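Local coordinates for protein mannitol dehydrogenase (Helicobacter pylori, PDB 3TWO) that probably catalyses the reversible, NADP(H)-dependent reduction of cinnamaldehydes to cinnamyl alcohols as a zinc-containing alcohol dehydrogenase, at residues P29-I34 with N135-E140; L235-S240 with D260-G265; D250-L255 with R286-S291. All coordinates share one frame; numbering follows the deposited sequence.

Contact 1 of 3, residues P29-I34 with N135-E140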
loop_
_atom_site.group_PDB
_atom_site.type_symbol
_atom_site.label_atom_id
_atom_site.label_comp_id
_atom_site.label_asym_id
_atom_site.label_seq_id
_atom_site.Cartn_x
_atom_site.Cartn_y
_atom_site.Cartn_z
ATOM N N PRO B 29 -24.602 -25.640 -23.908
ATOM C CA PRO B 29 -23.887 -26.930 -24.011
ATOM C C PRO B 29 -22.727 -27.075 -23.022
ATOM O O PRO B 29 -22.377 -28.204 -22.694
ATOM C CB PRO B 29 -23.404 -26.955 -25.477
ATOM C CG PRO B 29 -23.341 -25.539 -25.863
ATOM C CD PRO B 29 -24.468 -24.840 -25.129
ATOM N N ARG B 30 -22.187 -25.953 -22.509
ATOM C CA ARG B 30 -21.126 -25.988 -21.478
ATOM C C ARG B 30 -21.590 -25.671 -20.050
ATOM O O ARG B 30 -20.753 -25.522 -19.164
ATOM C CB ARG B 30 -20.011 -24.987 -21.790
ATOM C CG ARG B 30 -19.195 -25.203 -23.038
ATOM C CD ARG B 30 -18.211 -26.341 -22.884
ATOM N NE ARG B 30 -18.631 -27.383 -23.784
ATOM C CZ ARG B 30 -18.022 -27.687 -24.935
ATOM N NH1 ARG B 30 -16.907 -27.050 -25.315
ATOM N NH2 ARG B 30 -18.535 -28.641 -25.707
ATOM N N ASP B 31 -22.894 -25.519 -19.826
ATOM C CA ASP B 31 -23.428 -25.159 -18.492
ATOM C C ASP B 31 -23.735 -26.412 -17.670
ATOM O O ASP B 31 -23.919 -27.515 -18.217
ATOM C CB ASP B 31 -24.747 -24.365 -18.623
ATOM C CG ASP B 31 -24.559 -22.965 -19.197
ATOM O OD1 ASP B 31 -23.476 -22.369 -18.994
ATOM O OD2 ASP B 31 -25.515 -22.458 -19.852
ATOM N N VAL B 32 -23.846 -26.216 -16.366
ATOM C CA VAL B 32 -24.477 -27.192 -15.478
ATOM C C VAL B 32 -25.554 -26.506 -14.638
ATOM O O VAL B 32 -25.444 -25.321 -14.309
ATOM C CB VAL B 32 -23.445 -27.841 -14.514
ATOM C CG1 VAL B 32 -22.348 -28.494 -15.339
ATOM C CG2 VAL B 32 -22.842 -26.797 -13.510
ATOM N N LEU B 33 -26.600 -27.266 -14.340
ATOM C CA LEU B 33 -27.729 -26.863 -13.489
ATOM C C LEU B 33 -27.479 -27.492 -12.135
ATOM O O LEU B 33 -27.377 -28.715 -12.017
ATOM C CB LEU B 33 -29.042 -27.437 -14.067
ATOM C CG LEU B 33 -30.320 -27.372 -13.238
ATOM C CD1 LEU B 33 -30.519 -25.989 -12.722
ATOM C CD2 LEU B 33 -31.572 -27.878 -14.070
ATOM N N ILE B 34 -27.375 -26.656 -11.117
ATOM C CA ILE B 34 -27.065 -27.075 -9.781
ATOM C C ILE B 34 -28.277 -26.848 -8.927
ATOM O O ILE B 34 -28.845 -25.742 -8.923
ATOM C CB ILE B 34 -25.885 -26.241 -9.250
ATOM C CG1 ILE B 34 -24.594 -26.568 -10.055
ATOM C CG2 ILE B 34 -25.757 -26.435 -7.726
ATOM C CD1 ILE B 34 -23.400 -25.589 -9.845
ATOM N N ASN B 135 -31.810 -23.099 -7.168
ATOM C CA ASN B 135 -30.937 -23.637 -8.194
ATOM C C ASN B 135 -30.148 -22.511 -8.828
ATOM O O ASN B 135 -30.448 -21.339 -8.569
ATOM C CB ASN B 135 -31.760 -24.439 -9.258
ATOM C CG ASN B 135 -32.726 -23.567 -10.040
ATOM O OD1 ASN B 135 -32.420 -22.421 -10.387
ATOM N ND2 ASN B 135 -33.905 -24.126 -10.374
ATOM N N ILE B 136 -29.180 -22.866 -9.672
ATOM C CA ILE B 136 -28.359 -21.886 -10.365
ATOM C C ILE B 136 -27.779 -22.605 -11.590
ATOM O O ILE B 136 -27.575 -23.867 -11.555
ATOM C CB ILE B 136 -27.251 -21.265 -9.457
ATOM C CG1 ILE B 136 -26.681 -19.996 -10.100
ATOM C CG2 ILE B 136 -26.128 -22.255 -9.141
ATOM C CD1 ILE B 136 -25.746 -19.225 -9.228
ATOM N N VAL B 137 -27.584 -21.848 -12.678
ATOM C CA VAL B 137 -27.044 -22.397 -13.944
ATOM C C VAL B 137 -25.674 -21.753 -14.178
ATOM O O VAL B 137 -25.607 -20.537 -14.316
ATOM C CB VAL B 137 -28.006 -22.104 -15.181
ATOM C CG1 VAL B 137 -27.472 -22.725 -16.477
ATOM C CG2 VAL B 137 -29.415 -22.621 -14.908
ATOM N N VAL B 138 -24.598 -22.543 -14.195
ATOM C CA VAL B 138 -23.244 -22.012 -14.239
ATOM C C VAL B 138 -22.402 -22.684 -15.335
ATOM O O VAL B 138 -22.439 -23.922 -15.464
ATOM C CB VAL B 138 -22.533 -22.197 -12.864
ATOM C CG1 VAL B 138 -21.163 -21.539 -12.882
ATOM C CG2 VAL B 138 -23.375 -21.615 -11.727
ATOM N N ASP B 139 -21.671 -21.867 -16.128
ATOM C CA ASP B 139 -20.653 -22.387 -17.078
ATOM C C ASP B 139 -19.681 -23.318 -16.286
ATOM O O ASP B 139 -19.244 -22.953 -15.177
ATOM C CB ASP B 139 -19.872 -21.238 -17.714
ATOM C CG ASP B 139 -18.822 -21.723 -18.737
ATOM O OD1 ASP B 139 -17.824 -22.304 -18.313
ATOM O OD2 ASP B 139 -18.994 -21.539 -19.969
ATOM N N GLU B 140 -19.397 -24.499 -16.831
ATOM C CA GLU B 140 -18.638 -25.538 -16.089
ATOM C C GLU B 140 -17.253 -25.148 -15.588
ATOM O O GLU B 140 -16.744 -25.799 -14.649
ATOM C CB GLU B 140 -18.504 -26.845 -16.894
ATOM C CG GLU B 140 -17.946 -26.638 -18.282
ATOM C CD GLU B 140 -17.368 -27.897 -18.882
ATOM O OE1 GLU B 140 -16.780 -27.794 -19.992
ATOM O OE2 GLU B 140 -17.485 -28.971 -18.245
#
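Arg30 and Glu140 lie side by side at one end of an antiparallel strand pair, their chains pointing the same way, with Arg30 CD 3.5 Å from Glu140 OE1. Opposite charges draw near, but Arg30 NE stays 4.2 Å from Glu140 OE1; no N-H is directed to that oxygen, which sits off the guanidinium plane, leaving an attraction of charge alone. Glu140 CG is tucked between its own backbone N and carbonyl carbon (chi1 53°), which brings it to 3.1 Å from Arg30 O, the oxygen that also accepts the Glu140 N-H. The amides of Lys78 and Lys79 both donate to Glu140 OE2, a double grip that holds the carboxylate, while a long, flexible arginine suits the exposed start of the strand.

Asp31 and Asp139 diverge, and each carboxylate is steadied by a neighbour: Asp31 OD2 accepts from Gly28 N and Asp139 OD1 from Asn141 ND2. The aliphatic part of Asp31 is used as well, its CB resting 3.8 Å from Val137 CG1.

Branched residues fill both faces beyond. On one, Ile34 CB meets Ile136 CG2 at 4.0 Å; Ile136 CG1, anti to the backbone N (chi1 -165°), leads away and makes CG2 the branch that touches. Val32 and Val138 share this face; Val86 and Val88 cover Ile34, and Ile70 and Val73 flank Val32. On the other, Leu33 CD1 reaches across to Val137 CG2 (4.2 Å) and Asn135 CB, with Val3 packed against them. The buried amide of Asn135 is satisfied through Ser5 OG and Gln4 O.

Paired N-H···O bonds join Val32 with Val138 and Ile34 with Ile136, the straightest being Ile34 N to Ile136 O (173°). Strand 135-139 thus binds strand 31-40 in the largely antiparallel beta core of the GroES-like domain found in zinc-containing alcohol dehydrogenases.

Contact 2 of 3, residues L235-S240 with D260-G265. With NDP (NADPH dihydro-nicotinamide-adenine-dinucleotide phosphate), chain F.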
loop_
_atom_site.group_PDB
_atom_site.type_symbol
_atom_site.label_atom_id
_atom_site.label_comp_id
_atom_site.label_asym_id
_atom_site.label_seq_id
_atom_site.Cartn_x
_atom_site.Cartn_y
_atom_site.Cartn_z
ATOM N N LEU B 235 3.857 -6.906 14.150
ATOM C CA LEU B 235 3.385 -8.080 13.445
ATOM C C LEU B 235 3.993 -8.127 12.056
ATOM O O LEU B 235 4.343 -7.101 11.529
ATOM C CB LEU B 235 1.836 -8.091 13.360
ATOM C CG LEU B 235 1.166 -7.872 14.744
ATOM C CD1 LEU B 235 -0.370 -8.029 14.700
ATOM C CD2 LEU B 235 1.700 -8.872 15.724
ATOM N N ASP B 236 4.088 -9.317 11.474
ATOM C CA ASP B 236 4.647 -9.472 10.138
ATOM C C ASP B 236 3.576 -9.332 9.061
ATOM O O ASP B 236 3.861 -8.981 7.933
ATOM C CB ASP B 236 5.244 -10.866 10.002
ATOM C CG ASP B 236 6.376 -11.109 10.967
ATOM O OD1 ASP B 236 7.388 -10.382 10.923
ATOM O OD2 ASP B 236 6.247 -12.038 11.758
ATOM N N PHE B 237 2.352 -9.681 9.423
ATOM C CA PHE B 237 1.293 -9.741 8.488
ATOM C C PHE B 237 -0.025 -9.476 9.210
ATOM O O PHE B 237 -0.269 -10.000 10.309
ATOM C CB PHE B 237 1.292 -11.109 7.767
ATOM C CG PHE B 237 0.061 -11.350 6.934
ATOM C CD1 PHE B 237 0.098 -11.176 5.559
ATOM C CD2 PHE B 237 -1.153 -11.737 7.544
ATOM C CE1 PHE B 237 -1.101 -11.404 4.731
ATOM C CE2 PHE B 237 -2.333 -11.959 6.772
ATOM C CZ PHE B 237 -2.287 -11.781 5.343
ATOM N N ILE B 238 -0.856 -8.626 8.619
ATOM C CA ILE B 238 -2.188 -8.331 9.139
ATOM C C ILE B 238 -3.195 -8.431 7.989
ATOM O O ILE B 238 -2.970 -7.840 6.904
ATOM C CB ILE B 238 -2.271 -6.917 9.743
ATOM C CG1 ILE B 238 -1.360 -6.783 10.997
ATOM C CG2 ILE B 238 -3.715 -6.551 10.134
ATOM C CD1 ILE B 238 -1.235 -5.334 11.518
ATOM N N ILE B 239 -4.303 -9.161 8.210
ATOM C CA ILE B 239 -5.404 -9.133 7.227
ATOM C C ILE B 239 -6.574 -8.426 7.879
ATOM O O ILE B 239 -6.969 -8.789 8.997
ATOM C CB ILE B 239 -5.795 -10.568 6.733
ATOM C CG1 ILE B 239 -6.992 -10.538 5.786
ATOM C CG2 ILE B 239 -6.026 -11.545 7.954
ATOM C CD1 ILE B 239 -7.251 -11.860 5.131
ATOM N N SER B 240 -7.064 -7.373 7.238
ATOM C CA SER B 240 -8.182 -6.614 7.764
ATOM C C SER B 240 -9.487 -6.985 7.036
ATOM O O SER B 240 -9.628 -6.755 5.836
ATOM C CB SER B 240 -7.961 -5.120 7.625
ATOM O OG SER B 240 -9.069 -4.446 8.182
ATOM N N ASP B 260 3.443 -6.862 5.847
ATOM C CA ASP B 260 2.310 -6.659 4.886
ATOM C C ASP B 260 0.991 -6.424 5.612
ATOM O O ASP B 260 0.707 -7.112 6.609
ATOM C CB ASP B 260 2.033 -7.914 4.038
ATOM C CG ASP B 260 3.060 -8.206 2.975
ATOM O OD1 ASP B 260 2.956 -9.322 2.436
ATOM O OD2 ASP B 260 3.924 -7.389 2.626
ATOM N N LEU B 261 0.179 -5.492 5.119
ATOM C CA LEU B 261 -1.213 -5.334 5.540
ATOM C C LEU B 261 -2.070 -5.637 4.311
ATOM O O LEU B 261 -1.925 -4.961 3.266
ATOM C CB LEU B 261 -1.466 -3.889 5.947
ATOM C CG LEU B 261 -2.887 -3.354 6.189
ATOM C CD1 LEU B 261 -3.607 -4.236 7.260
ATOM C CD2 LEU B 261 -2.833 -1.911 6.697
ATOM N N ALA B 262 -2.835 -6.712 4.397
ATOM C CA ALA B 262 -3.671 -7.162 3.324
ATOM C C ALA B 262 -5.093 -6.718 3.700
ATOM O O ALA B 262 -5.583 -7.055 4.798
ATOM C CB ALA B 262 -3.675 -8.707 3.249
ATOM N N LEU B 263 -5.756 -6.045 2.762
ATOM C CA LEU B 263 -7.084 -5.485 2.962
ATOM C C LEU B 263 -8.056 -6.334 2.169
ATOM O O LEU B 263 -7.943 -6.428 0.937
ATOM C CB LEU B 263 -7.144 -4.030 2.445
ATOM C CG LEU B 263 -6.146 -3.095 3.085
ATOM C CD1 LEU B 263 -6.082 -1.692 2.432
ATOM C CD2 LEU B 263 -6.286 -3.014 4.660
ATOM N N VAL B 264 -9.026 -6.930 2.867
ATOM C CA VAL B 264 -10.172 -7.547 2.177
ATOM C C VAL B 264 -11.513 -6.936 2.539
ATOM O O VAL B 264 -12.436 -6.973 1.717
ATOM C CB VAL B 264 -10.227 -9.073 2.409
ATOM C CG1 VAL B 264 -8.886 -9.710 1.846
ATOM C CG2 VAL B 264 -10.412 -9.369 3.884
ATOM N N GLY B 265 -11.622 -6.372 3.747
ATOM C CA GLY B 265 -12.887 -5.804 4.206
ATOM C C GLY B 265 -13.310 -4.531 3.462
ATOM O O GLY B 265 -12.469 -3.692 3.035
HETATM P PA NDP F . -19.162 -10.378 9.066
HETATM O O1A NDP F . -19.898 -9.323 9.780
HETATM O O2A NDP F . -19.007 -11.876 9.528
HETATM O O5B NDP F . -17.851 -10.107 9.998
HETATM C C5B NDP F . -17.326 -8.702 10.279
HETATM C C4B NDP F . -16.608 -8.736 11.623
HETATM O O4B NDP F . -15.804 -7.530 11.960
HETATM C C3B NDP F . -17.657 -8.923 12.743
HETATM O O3B NDP F . -17.161 -9.986 13.642
HETATM C C2B NDP F . -17.645 -7.541 13.449
HETATM O O2B NDP F . -17.957 -7.791 14.833
HETATM C C1B NDP F . -16.154 -7.140 13.354
HETATM N N9A NDP F . -15.940 -5.676 13.288
HETATM C C8A NDP F . -16.794 -4.784 12.736
HETATM N N7A NDP F . -16.217 -3.596 12.824
HETATM C C5A NDP F . -15.031 -3.729 13.413
HETATM C C6A NDP F . -14.028 -2.839 13.752
HETATM N N6A NDP F . -14.105 -1.485 13.514
HETATM N N1A NDP F . -12.963 -3.350 14.359
HETATM C C2A NDP F . -12.811 -4.633 14.608
HETATM N N3A NDP F . -13.738 -5.502 14.285
HETATM C C4A NDP F . -14.863 -5.055 13.699
HETATM O O3 NDP F . -18.345 -9.959 7.782
HETATM P PN NDP F . -17.695 -10.900 6.770
HETATM O O1N NDP F . -16.553 -11.641 7.349
HETATM O O2N NDP F . -18.675 -11.734 5.903
HETATM O O5D NDP F . -17.140 -9.848 5.739
HETATM C C5D NDP F . -16.309 -8.711 6.281
HETATM C C4D NDP F . -16.039 -7.635 5.146
HETATM O O4D NDP F . -15.316 -8.396 4.160
HETATM C C3D NDP F . -17.296 -7.053 4.443
HETATM O O3D NDP F . -17.062 -5.641 4.185
HETATM C C2D NDP F . -17.356 -7.917 3.162
HETATM O O2D NDP F . -17.959 -7.212 2.133
HETATM C C1D NDP F . -15.847 -8.051 2.852
HETATM N N1N NDP F . -15.510 -9.122 1.855
HETATM C C2N NDP F . -14.524 -8.836 0.884
HETATM C C3N NDP F . -14.169 -9.785 -0.061
HETATM C C7N NDP F . -13.038 -9.468 -1.037
HETATM O O7N NDP F . -12.195 -8.597 -0.771
HETATM N N7N NDP F . -12.889 -10.353 -2.017
HETATM C C4N NDP F . -14.832 -11.034 -0.073
HETATM C C5N NDP F . -15.800 -11.355 0.923
HETATM C C6N NDP F . -16.151 -10.415 1.870
HETATM P P2B NDP F . -18.920 -6.890 15.673
HETATM O O1X NDP F . -19.942 -7.960 16.378
HETATM O O2X NDP F . -18.143 -6.019 16.561
HETATM O O3X NDP F . -19.809 -6.059 14.651
#
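The Phe237 ring slants against CB of Asp260 and CB of Ala262, with Phe237 CZ 4.0 Å from Ala262 CB, and its plane is turned 64° from the Asp260 carboxylate. Leu169, Val180 and Tyr289 also pack on the Phe237 side chain, which suits a large aromatic to this helix-covered face of a parallel strand pair in the Rossmann fold. Asp260 turns its carboxylate to polar partners: OD1 bonds Ser172 OG and forms a salt bridge with Lys287 of the second subunit.

On the same face, the small Ala262 lets the Phe237 ring lie across it. On the opposite face Ile238 CG2, anti to the backbone N, packs on Leu261 CD1 at 3.7 Å, and Ser240 CB meets Leu263 CD2; the Ser240 hydroxyl bonds Tyr246 OH. Parallel backbone bonds run the length of the pair, as from Ala262 N to Ile238 O (2.8 Å).

Where strand 259-263 ends, the chain enters the NADPH pocket, bringing Gly265 CA to 3.6 Å from O4D of the nicotinamide ribose. Two amides grip Ser240 O here: Val264 N at 3.0 Å, tilted from the carbonyl plane, and Gly265 N at 2.9 Å, in that plane and on a lone pair.

Contact 3 of 3, residues D250-L255 with R286-S291. With NDP (NADPH dihydro-nicotinamide-adenine-dinucleotide phosphate), chain F.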
loop_
_atom_site.group_PDB
_atom_site.type_symbol
_atom_site.label_atom_id
_atom_site.label_comp_id
_atom_site.label_asym_id
_atom_site.label_seq_id
_atom_site.Cartn_x
_atom_site.Cartn_y
_atom_site.Cartn_z
ATOM N N ASP B 250 -4.061 2.850 12.268
ATOM C CA ASP B 250 -4.016 2.139 13.550
ATOM C C ASP B 250 -3.471 0.737 13.363
ATOM O O ASP B 250 -2.894 0.213 14.293
ATOM C CB ASP B 250 -5.426 2.029 14.135
ATOM C CG ASP B 250 -5.909 3.324 14.675
ATOM O OD1 ASP B 250 -5.093 4.175 15.073
ATOM O OD2 ASP B 250 -7.122 3.476 14.718
ATOM N N TYR B 251 -3.726 0.138 12.197
ATOM C CA TYR B 251 -3.157 -1.189 11.805
ATOM C C TYR B 251 -1.812 -1.114 11.130
ATOM O O TYR B 251 -0.944 -1.921 11.445
ATOM C CB TYR B 251 -4.120 -2.027 10.960
ATOM C CG TYR B 251 -5.279 -2.447 11.853
ATOM C CD1 TYR B 251 -6.490 -1.712 11.877
ATOM C CD2 TYR B 251 -5.119 -3.513 12.778
ATOM C CE1 TYR B 251 -7.549 -2.082 12.772
ATOM C CE2 TYR B 251 -6.161 -3.887 13.692
ATOM C CZ TYR B 251 -7.361 -3.195 13.656
ATOM O OH TYR B 251 -8.346 -3.571 14.567
ATOM N N LEU B 252 -1.644 -0.170 10.199
ATOM C CA LEU B 252 -0.396 -0.071 9.461
ATOM C C LEU B 252 0.763 0.170 10.429
ATOM O O LEU B 252 1.816 -0.435 10.305
ATOM C CB LEU B 252 -0.475 1.025 8.362
ATOM C CG LEU B 252 0.779 1.332 7.525
ATOM C CD1 LEU B 252 1.204 0.095 6.682
ATOM C CD2 LEU B 252 0.574 2.495 6.578
ATOM N N LYS B 253 0.564 1.019 11.419
ATOM C CA LYS B 253 1.612 1.248 12.408
ATOM C C LYS B 253 1.984 -0.033 13.202
ATOM O O LYS B 253 3.022 -0.054 13.812
ATOM C CB LYS B 253 1.235 2.339 13.402
ATOM C CG LYS B 253 0.018 1.959 14.253
ATOM C CD LYS B 253 0.218 2.352 15.707
ATOM C CE LYS B 253 0.041 3.827 16.007
ATOM N NZ LYS B 253 -0.730 4.510 14.940
ATOM N N LEU B 254 1.160 -1.081 13.215
ATOM C CA LEU B 254 1.523 -2.293 13.995
ATOM C C LEU B 254 2.570 -3.170 13.289
ATOM O O LEU B 254 3.110 -4.125 13.891
ATOM C CB LEU B 254 0.267 -3.162 14.291
ATOM C CG LEU B 254 -0.751 -2.486 15.237
ATOM C CD1 LEU B 254 -1.994 -3.325 15.395
ATOM C CD2 LEU B 254 -0.101 -2.104 16.590
ATOM N N LEU B 255 2.803 -2.902 11.998
ATOM C CA LEU B 255 3.630 -3.808 11.191
ATOM C C LEU B 255 5.112 -3.582 11.430
ATOM O O LEU B 255 5.608 -2.436 11.600
ATOM C CB LEU B 255 3.388 -3.606 9.711
ATOM C CG LEU B 255 2.065 -4.053 9.080
ATOM C CD1 LEU B 255 2.197 -3.791 7.558
ATOM C CD2 LEU B 255 1.849 -5.613 9.407
ATOM N N ARG B 286 6.375 -0.325 5.240
ATOM C CA ARG B 286 5.325 -1.241 5.639
ATOM C C ARG B 286 4.370 -1.295 4.483
ATOM O O ARG B 286 3.806 -0.239 4.066
ATOM C CB ARG B 286 4.622 -0.699 6.873
ATOM C CG ARG B 286 5.510 -0.647 8.082
ATOM C CD ARG B 286 4.819 0.197 9.110
ATOM N NE ARG B 286 5.528 0.256 10.388
ATOM C CZ ARG B 286 6.358 1.224 10.754
ATOM N NH1 ARG B 286 6.681 2.191 9.915
ATOM N NH2 ARG B 286 6.931 1.199 11.943
ATOM N N LYS B 287 4.186 -2.494 3.922
ATOM C CA LYS B 287 3.520 -2.570 2.616
ATOM C C LYS B 287 2.013 -2.824 2.767
ATOM O O LYS B 287 1.593 -3.558 3.667
ATOM C CB LYS B 287 4.174 -3.700 1.808
ATOM C CG LYS B 287 5.730 -3.506 1.569
ATOM C CD LYS B 287 6.199 -4.401 0.441
ATOM C CE LYS B 287 7.688 -4.500 0.475
ATOM N NZ LYS B 287 8.130 -5.355 -0.657
ATOM N N VAL B 288 1.202 -2.271 1.883
ATOM C CA VAL B 288 -0.246 -2.455 1.938
ATOM C C VAL B 288 -0.696 -3.013 0.565
ATOM O O VAL B 288 -0.203 -2.577 -0.490
ATOM C CB VAL B 288 -0.981 -1.101 2.176
ATOM C CG1 VAL B 288 -2.477 -1.291 2.182
ATOM C CG2 VAL B 288 -0.542 -0.366 3.526
ATOM N N TYR B 289 -1.584 -3.987 0.540
ATOM C CA TYR B 289 -2.191 -4.323 -0.761
ATOM C C TYR B 289 -3.604 -4.755 -0.496
ATOM O O TYR B 289 -3.964 -5.029 0.686
ATOM C CB TYR B 289 -1.434 -5.413 -1.479
ATOM C CG TYR B 289 -1.362 -6.711 -0.695
ATOM C CD1 TYR B 289 -2.342 -7.693 -0.894
ATOM C CD2 TYR B 289 -0.306 -6.974 0.233
ATOM C CE1 TYR B 289 -2.311 -8.950 -0.221
ATOM C CE2 TYR B 289 -0.275 -8.254 0.945
ATOM C CZ TYR B 289 -1.280 -9.204 0.706
ATOM O OH TYR B 289 -1.306 -10.453 1.300
ATOM N N GLY B 290 -4.405 -4.816 -1.559
ATOM C CA GLY B 290 -5.767 -5.344 -1.446
ATOM C C GLY B 290 -5.817 -6.754 -2.024
ATOM O O GLY B 290 -4.945 -7.133 -2.805
ATOM N N SER B 291 -6.862 -7.498 -1.696
ATOM C CA SER B 291 -7.070 -8.849 -2.278
ATOM C C SER B 291 -8.573 -9.000 -2.558
ATOM O O SER B 291 -9.380 -8.596 -1.737
ATOM C CB SER B 291 -6.611 -9.956 -1.312
ATOM O OG SER B 291 -6.386 -11.147 -2.036
HETATM P PA NDP F . -19.162 -10.378 9.066
HETATM O O1A NDP F . -19.898 -9.323 9.780
HETATM O O2A NDP F . -19.007 -11.876 9.528
HETATM O O5B NDP F . -17.851 -10.107 9.998
HETATM C C5B NDP F . -17.326 -8.702 10.279
HETATM C C4B NDP F . -16.608 -8.736 11.623
HETATM O O4B NDP F . -15.804 -7.530 11.960
HETATM C C3B NDP F . -17.657 -8.923 12.743
HETATM O O3B NDP F . -17.161 -9.986 13.642
HETATM C C2B NDP F . -17.645 -7.541 13.449
HETATM O O2B NDP F . -17.957 -7.791 14.833
HETATM C C1B NDP F . -16.154 -7.140 13.354
HETATM N N9A NDP F . -15.940 -5.676 13.288
HETATM C C8A NDP F . -16.794 -4.784 12.736
HETATM N N7A NDP F . -16.217 -3.596 12.824
HETATM C C5A NDP F . -15.031 -3.729 13.413
HETATM C C6A NDP F . -14.028 -2.839 13.752
HETATM N N6A NDP F . -14.105 -1.485 13.514
HETATM N N1A NDP F . -12.963 -3.350 14.359
HETATM C C2A NDP F . -12.811 -4.633 14.608
HETATM N N3A NDP F . -13.738 -5.502 14.285
HETATM C C4A NDP F . -14.863 -5.055 13.699
HETATM O O3 NDP F . -18.345 -9.959 7.782
HETATM P PN NDP F . -17.695 -10.900 6.770
HETATM O O1N NDP F . -16.553 -11.641 7.349
HETATM O O2N NDP F . -18.675 -11.734 5.903
HETATM O O5D NDP F . -17.140 -9.848 5.739
HETATM C C5D NDP F . -16.309 -8.711 6.281
HETATM C C4D NDP F . -16.039 -7.635 5.146
HETATM O O4D NDP F . -15.316 -8.396 4.160
HETATM C C3D NDP F . -17.296 -7.053 4.443
HETATM O O3D NDP F . -17.062 -5.641 4.185
HETATM C C2D NDP F . -17.356 -7.917 3.162
HETATM O O2D NDP F . -17.959 -7.212 2.133
HETATM C C1D NDP F . -15.847 -8.051 2.852
HETATM N N1N NDP F . -15.510 -9.122 1.855
HETATM C C2N NDP F . -14.524 -8.836 0.884
HETATM C C3N NDP F . -14.169 -9.785 -0.061
HETATM C C7N NDP F . -13.038 -9.468 -1.037
HETATM O O7N NDP F . -12.195 -8.597 -0.771
HETATM N N7N NDP F . -12.889 -10.353 -2.017
HETATM C C4N NDP F . -14.832 -11.034 -0.073
HETATM C C5N NDP F . -15.800 -11.355 0.923
HETATM C C6N NDP F . -16.151 -10.415 1.870
HETATM P P2B NDP F . -18.920 -6.890 15.673
HETATM O O1X NDP F . -19.942 -7.960 16.378
HETATM O O2X NDP F . -18.143 -6.019 16.561
HETATM O O3X NDP F . -19.809 -6.059 14.651
#
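This contact lies at the rim of the Rossmann coenzyme domain, where the chain leaving helix 248-252 in a beta-alpha-beta crossover folds against the outermost strand of the parallel sheet within the chain. A type I turn from Leu252 to Leu255, closed by Leu255 N on Leu252 O, presents a carbonyl to Arg286. Arg286 NE donates to Leu255 O over 3.0 Å with an angle of 151° at the hydrogen; the oxygen lies near the guanidinium edge, 22° out of its plane.

The Arg286 chain runs straight out as far as NE, antiparallel to the Leu255 side chain beside it, and its CD comes 3.3 Å from Leu252 O. Arginine fits because its methylenes can lie on leucines while its head reaches the turn. Leu252 CG stands anti to the backbone N (chi1 177°), a torsion that helps bring CD1 up to the strand. There CD1 meets Arg286 CB at 3.5 Å and, with the side chains crossing at about a right angle, Val288 CG2 at 3.6 Å. Leu255 CD1 adds a contact of 3.9 Å with Lys287 O.

Val288 and Gly290 make backbone hydrogen bonds to the second subunit. Just past the strand, Ser291 O lies 3.0 Å from O7N of the nicotinamide amide. Leu254 and Leu255 pack on Ile238 of strand 235-240, Val288 touches Leu263 of strand 259-263, and Tyr289 and Ser291 rest on Pro168 of helix 158-171.

In the fold
Contacts 2 and 3 belong to one Rossmann sheet: strands 259-263 and 287-290 are neighbours in it, probably hydrogen-bonded through Leu261 N and Lys287 O at 2.8 Å, and both contacts reach NADPH and the second subunit. Contact 1 lies across the chain's centre, about 35 Å from contact 2 between centres, in the GroES-like range. Contacts 1 and 2 are buried strand pairs knit by backbone bonds, antiparallel in the first and parallel in the second. Contact 3, only partly buried, joins a turn to a strand through one arginine side-chain bond and leucine packing. Charged residues gather at one end of contact 1, whereas contacts 2 and 3 each have one end at the coenzyme.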